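PDB 3L7V: YrdC-like domain-containing protein from Streptococcus mutans, which is of unknown function but carries a YrdC-like domain, may bind double-stranded RNA and is suggested to have a role in tRNA modification. Local coordinates for residues C62-V66 with G67-M71; E170-A173 with K174-E178. One frame throughout, in Å; residues are numbered along the deposited sequence.

Contact 1 of 2, residues C62-V66 with G67-M71; sequences CPTKV and GYIIM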
loop_
_atom_site.group_PDB
_atom_site.type_symbol
_atom_site.label_atom_id
_atom_site.label_comp_id
_atom_site.label_asym_id
_atom_site.label_seq_id
_atom_site.Cartn_x
_atom_site.Cartn_y
_atom_site.Cartn_z
ATOM N N CYS A 62 4.628 3.637 -11.526
ATOM C CA CYS A 62 3.498 4.547 -11.303
ATOM C C CYS A 62 3.746 5.527 -10.148
ATOM O O CYS A 62 4.239 5.124 -9.098
ATOM C CB CYS A 62 2.242 3.708 -11.012
ATOM S SG CYS A 62 0.683 4.582 -10.645
ATOM N N PRO A 63 3.370 6.814 -10.331
ATOM C CA PRO A 63 3.580 7.893 -9.355
ATOM C C PRO A 63 2.692 7.731 -8.129
ATOM O O PRO A 63 1.587 7.207 -8.254
ATOM C CB PRO A 63 3.125 9.162 -10.104
ATOM C CG PRO A 63 2.808 8.745 -11.484
ATOM C CD PRO A 63 2.545 7.270 -11.457
ATOM N N THR A 64 3.166 8.179 -6.970
ATOM C CA THR A 64 2.337 8.250 -5.764
ATOM C C THR A 64 2.535 9.599 -5.085
ATOM O O THR A 64 3.334 10.409 -5.553
ATOM C CB THR A 64 2.704 7.156 -4.758
ATOM O OG1 THR A 64 3.992 7.445 -4.200
ATOM C CG2 THR A 64 2.739 5.802 -5.432
ATOM N N LYS A 65 1.824 9.824 -3.975
ATOM C CA LYS A 65 1.976 11.037 -3.163
ATOM C C LYS A 65 3.412 11.253 -2.636
ATOM O O LYS A 65 3.838 12.395 -2.443
ATOM C CB LYS A 65 1.002 11.031 -1.964
ATOM C CG LYS A 65 -0.461 11.361 -2.274
ATOM C CD LYS A 65 -1.342 11.303 -1.002
ATOM C CE LYS A 65 -2.806 11.601 -1.311
ATOM N NZ LYS A 65 -3.704 11.414 -0.123
ATOM N N VAL A 66 4.148 10.167 -2.377
ATOM C CA VAL A 66 5.526 10.299 -1.879
ATOM C C VAL A 66 6.648 9.789 -2.834
ATOM O O VAL A 66 7.810 9.709 -2.433
ATOM C CB VAL A 66 5.706 9.636 -0.489
ATOM C CG1 VAL A 66 4.818 10.304 0.551
ATOM C CG2 VAL A 66 5.407 8.151 -0.578
ATOM N N GLY A 67 6.307 9.461 -4.077
ATOM C CA GLY A 67 7.308 9.063 -5.062
ATOM C C GLY A 67 6.855 8.123 -6.176
ATOM O O GLY A 67 5.927 8.442 -6.901
ATOM N N TYR A 68 7.519 6.973 -6.314
ATOM C CA TYR A 68 7.228 5.988 -7.377
ATOM C C TYR A 68 7.142 4.543 -6.855
ATOM O O TYR A 68 7.932 4.143 -5.994
ATOM C CB TYR A 68 8.251 6.103 -8.543
ATOM C CG TYR A 68 8.010 7.361 -9.363
ATOM C CD1 TYR A 68 8.686 8.543 -9.086
ATOM C CD2 TYR A 68 7.050 7.380 -10.376
ATOM C CE1 TYR A 68 8.433 9.704 -9.818
ATOM C CE2 TYR A 68 6.787 8.528 -11.104
ATOM C CZ TYR A 68 7.485 9.685 -10.824
ATOM O OH TYR A 68 7.216 10.824 -11.546
ATOM N N ILE A 69 6.164 3.785 -7.367
ATOM C CA ILE A 69 5.988 2.370 -7.029
ATOM C C ILE A 69 5.996 1.472 -8.270
ATOM O O ILE A 69 5.636 1.905 -9.369
ATOM C CB ILE A 69 4.652 2.085 -6.260
ATOM C CG1 ILE A 69 3.434 2.533 -7.086
ATOM C CG2 ILE A 69 4.666 2.714 -4.884
ATOM C CD1 ILE A 69 2.089 2.480 -6.339
ATOM N N ILE A 70 6.410 0.222 -8.070
ATOM C CA ILE A 70 6.197 -0.843 -9.043
ATOM C C ILE A 70 4.896 -1.610 -8.720
ATOM O O ILE A 70 4.678 -2.005 -7.578
ATOM C CB ILE A 70 7.404 -1.810 -9.062
ATOM C CG1 ILE A 70 8.699 -1.012 -9.251
ATOM C CG2 ILE A 70 7.224 -2.884 -10.148
ATOM C CD1 ILE A 70 9.969 -1.756 -8.875
HETATM N N MSE A 71 4.051 -1.809 -9.733
HETATM C CA MSE A 71 2.706 -2.381 -9.596
HETATM C C MSE A 71 2.509 -3.632 -10.461
HETATM O O MSE A 71 2.871 -3.635 -11.650
HETATM C CB MSE A 71 1.651 -1.361 -10.049
HETATM C CG MSE A 71 1.261 -0.289 -9.057
HETATM SE SE MSE A 71 -0.191 0.856 -9.751
HETATM C CE MSE A 71 -1.310 -0.535 -10.585
#
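Thr-64 and Ile-69 form the tightest side-chain meeting: the methyl CG2 of Thr-64 lies 3.5 Å from Ile-69 CD1, the two side chains crossing obliquely. Ile-69 holds CG1 between its backbone N and carbonyl carbon (chi1 58°), which lays that branch over the neighbouring strand, CG1 3.4 Å from Cys-62 O. Further along the same face, the small, weakly polar thiol of Cys-62 suits a buried position, its SG 3.9 Å from the SE of selenomethionine Met-71. Beneath them the backbones are joined by Ile-69 N to Cys-62 O (2.9 Å, almost straight) and by Cys-62 N to Ile-69 O. This is a beta hairpin, strands 59-64 and 67-72 being antiparallel neighbours in the mixed sheet and Lys-65 and Val-66 making the turn. Pro-63 and Tyr-68 are a non-hydrogen-bonded pair, so the missing N-H of proline costs no bond to strand 67-72; on their face of the sheet Pro-63 CB touches Tyr-68 CE2 at 3.8 Å. The phenol OH continues to Asp-218 and Ala-217 N, and a bound sulfate lies about 5 Å from this side chain, possibly marking a pocket. Toward the turn the grip slackens. Thr-64 N still reaches Gly-67 O at 2.8 Å, from above the carbonyl plane, but the return bond from Gly-67 N to Thr-64 O is weak at 3.5 Å. Thr-64 OG1 accepts from Val-66 N in an ST turn, and glycine suits position 67, whose phi of 152° would press a CB against the preceding carbonyl. Val-66, partly exposed, rests on Leu-271, while the Lys-65 ammonium turns from the hairpin to a salt bridge with Asp-124.

Contact 2 of 2, residues E170-A173 with K174-E178; sequences EQIA and KEMWE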
loop_
_atom_site.group_PDB
_atom_site.type_symbol
_atom_site.label_atom_id
_atom_site.label_comp_id
_atom_site.label_asym_id
_atom_site.label_seq_id
_atom_site.Cartn_x
_atom_site.Cartn_y
_atom_site.Cartn_z
ATOM N N GLU A 170 -4.766 4.928 -7.584
ATOM C CA GLU A 170 -6.125 4.720 -7.064
ATOM C C GLU A 170 -7.115 4.431 -8.194
ATOM O O GLU A 170 -7.944 3.519 -8.077
ATOM C CB GLU A 170 -6.614 5.919 -6.230
ATOM C CG GLU A 170 -5.828 6.184 -4.944
ATOM C CD GLU A 170 -6.183 7.523 -4.293
ATOM O OE1 GLU A 170 -7.365 7.912 -4.366
ATOM O OE2 GLU A 170 -5.283 8.182 -3.706
ATOM N N GLN A 171 -7.031 5.199 -9.285
ATOM C CA GLN A 171 -7.899 4.951 -10.444
ATOM C C GLN A 171 -7.750 3.518 -10.987
ATOM O O GLN A 171 -8.743 2.814 -11.198
ATOM C CB GLN A 171 -7.688 5.998 -11.552
ATOM C CG GLN A 171 -8.104 7.424 -11.150
ATOM C CD GLN A 171 -7.553 8.519 -12.073
ATOM O OE1 GLN A 171 -6.516 8.350 -12.717
ATOM N NE2 GLN A 171 -8.246 9.656 -12.119
ATOM N N ILE A 172 -6.514 3.073 -11.183
ATOM C CA ILE A 172 -6.287 1.734 -11.726
ATOM C C ILE A 172 -6.774 0.616 -10.801
ATOM O O ILE A 172 -7.401 -0.332 -11.259
ATOM C CB ILE A 172 -4.800 1.522 -12.104
ATOM C CG1 ILE A 172 -4.425 2.482 -13.247
ATOM C CG2 ILE A 172 -4.548 0.060 -12.442
ATOM C CD1 ILE A 172 -2.995 2.379 -13.762
ATOM N N ALA A 173 -6.489 0.728 -9.502
ATOM C CA ALA A 173 -6.932 -0.268 -8.516
ATOM C C ALA A 173 -8.462 -0.387 -8.442
ATOM O O ALA A 173 -8.998 -1.463 -8.199
ATOM C CB ALA A 173 -6.367 0.056 -7.136
ATOM N N LYS A 174 -9.155 0.728 -8.648
ATOM C CA LYS A 174 -10.612 0.748 -8.586
ATOM C C LYS A 174 -11.251 0.051 -9.797
ATOM O O LYS A 174 -12.214 -0.709 -9.641
ATOM C CB LYS A 174 -11.137 2.187 -8.456
ATOM C CG LYS A 174 -12.633 2.271 -8.144
ATOM C CD LYS A 174 -13.135 3.704 -8.160
ATOM C CE LYS A 174 -14.515 3.824 -7.515
ATOM N NZ LYS A 174 -15.074 5.206 -7.629
ATOM N N GLU A 175 -10.725 0.324 -10.997
ATOM C CA GLU A 175 -11.179 -0.364 -12.211
ATOM C C GLU A 175 -10.952 -1.867 -12.144
ATOM O O GLU A 175 -11.828 -2.644 -12.510
ATOM C CB GLU A 175 -10.479 0.184 -13.458
ATOM C CG GLU A 175 -11.136 1.410 -14.053
ATOM C CD GLU A 175 -12.534 1.134 -14.579
ATOM O OE1 GLU A 175 -12.711 0.141 -15.308
ATOM O OE2 GLU A 175 -13.454 1.921 -14.274
HETATM N N MSE A 176 -9.764 -2.279 -11.705
HETATM C CA MSE A 176 -9.447 -3.705 -11.612
HETATM C C MSE A 176 -10.416 -4.416 -10.665
HETATM O O MSE A 176 -10.962 -5.472 -10.999
HETATM C CB MSE A 176 -7.994 -3.933 -11.189
HETATM C CG MSE A 176 -6.938 -3.634 -12.283
HETATM SE SE MSE A 176 -6.781 -5.015 -13.701
HETATM C CE MSE A 176 -5.775 -6.417 -12.769
ATOM N N TRP A 177 -10.643 -3.830 -9.495
ATOM C CA TRP A 177 -11.591 -4.400 -8.536
ATOM C C TRP A 177 -13.045 -4.458 -9.047
ATOM O O TRP A 177 -13.664 -5.518 -9.078
ATOM C CB TRP A 177 -11.551 -3.640 -7.206
ATOM C CG TRP A 177 -12.479 -4.225 -6.192
ATOM C CD1 TRP A 177 -13.679 -3.712 -5.787
ATOM C CD2 TRP A 177 -12.306 -5.460 -5.478
ATOM N NE1 TRP A 177 -14.254 -4.542 -4.859
ATOM C CE2 TRP A 177 -13.436 -5.622 -4.649
ATOM C CE3 TRP A 177 -11.305 -6.443 -5.458
ATOM C CZ2 TRP A 177 -13.596 -6.729 -3.800
ATOM C CZ3 TRP A 177 -11.464 -7.548 -4.608
ATOM C CH2 TRP A 177 -12.606 -7.679 -3.796
ATOM N N GLU A 178 -13.588 -3.310 -9.434
ATOM C CA GLU A 178 -15.008 -3.219 -9.756
ATOM C C GLU A 178 -15.365 -3.874 -11.093
ATOM O O GLU A 178 -16.460 -4.387 -11.260
ATOM C CB GLU A 178 -15.481 -1.758 -9.717
ATOM C CG GLU A 178 -15.733 -1.222 -8.307
ATOM C CD GLU A 178 -16.071 0.274 -8.263
ATOM O OE1 GLU A 178 -16.243 0.894 -9.335
ATOM O OE2 GLU A 178 -16.167 0.836 -7.147
#
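Ile-172 and Met-176, one turn apart on the alpha helix 167-180, meet through Ile-172 CG2 and the CG of selenomethionine Met-176 at 4.4 Å, a loose apolar contact. Met-176 CG comes closer to the backbone, 3.5 Å from Ile-172 O, because CG lies anti to its own carbonyl carbon (chi1 -73°) and thus on the side of the preceding turn. The main chain sets this spacing. Met-176 N donates to Ile-172 O at 3.1 Å, and Glu-175 N and Trp-177 N do the same to Gln-171 O and Ala-173 O. Lys-174 N is bonded to Glu-170 O and has a second, weak bond to Gln-171 O. Ala-173, buried, adds only a methyl to its side of the helix. Lys-174 suits its exposed position because its extended chain carries the ammonium outward, from a CB that lies 3.5 Å from Glu-170 O. Trp-177, partly exposed, sends its CG anti to the backbone N (chi1 -178°), carrying the indole away from the preceding turn. Farther out, the flexible Met-176 chain, bent at both chi2 and chi3, is received by Phe-50, Val-53 and Lys-54 of helix 47-54, which it helps to join to this helix. Glu-175 also touches Phe-50. Glu-170 OE2 accepts from Gly-166 N, just before the helix begins, whereas Gln-171 NE2 donates to Gly-43 O, in the loop before helix 47-54. Glu-175 OE2 is met by the NZ of Lys-179, one turn on, in a salt bridge.

From the N terminus, the chain passes through helix 47-54 and enters strand 59-64; contact 1 then closes a two-residue turn into strand 67-72. Roughly a hundred residues later, past strand 158-163, helix 167-180 begins, and contact 2 joins successive turns within it. The two lie in series, neither nesting nor crossing, with centres about 15 Å apart. They nevertheless touch: Met-71 CE of contact 1 packs against Ile-172 CG2 of contact 2 at 3.8 Å, setting the helix against the hairpin. After the helix the chain returns to the sheet as strand 185-188, which lies antiparallel beside strand 67-72.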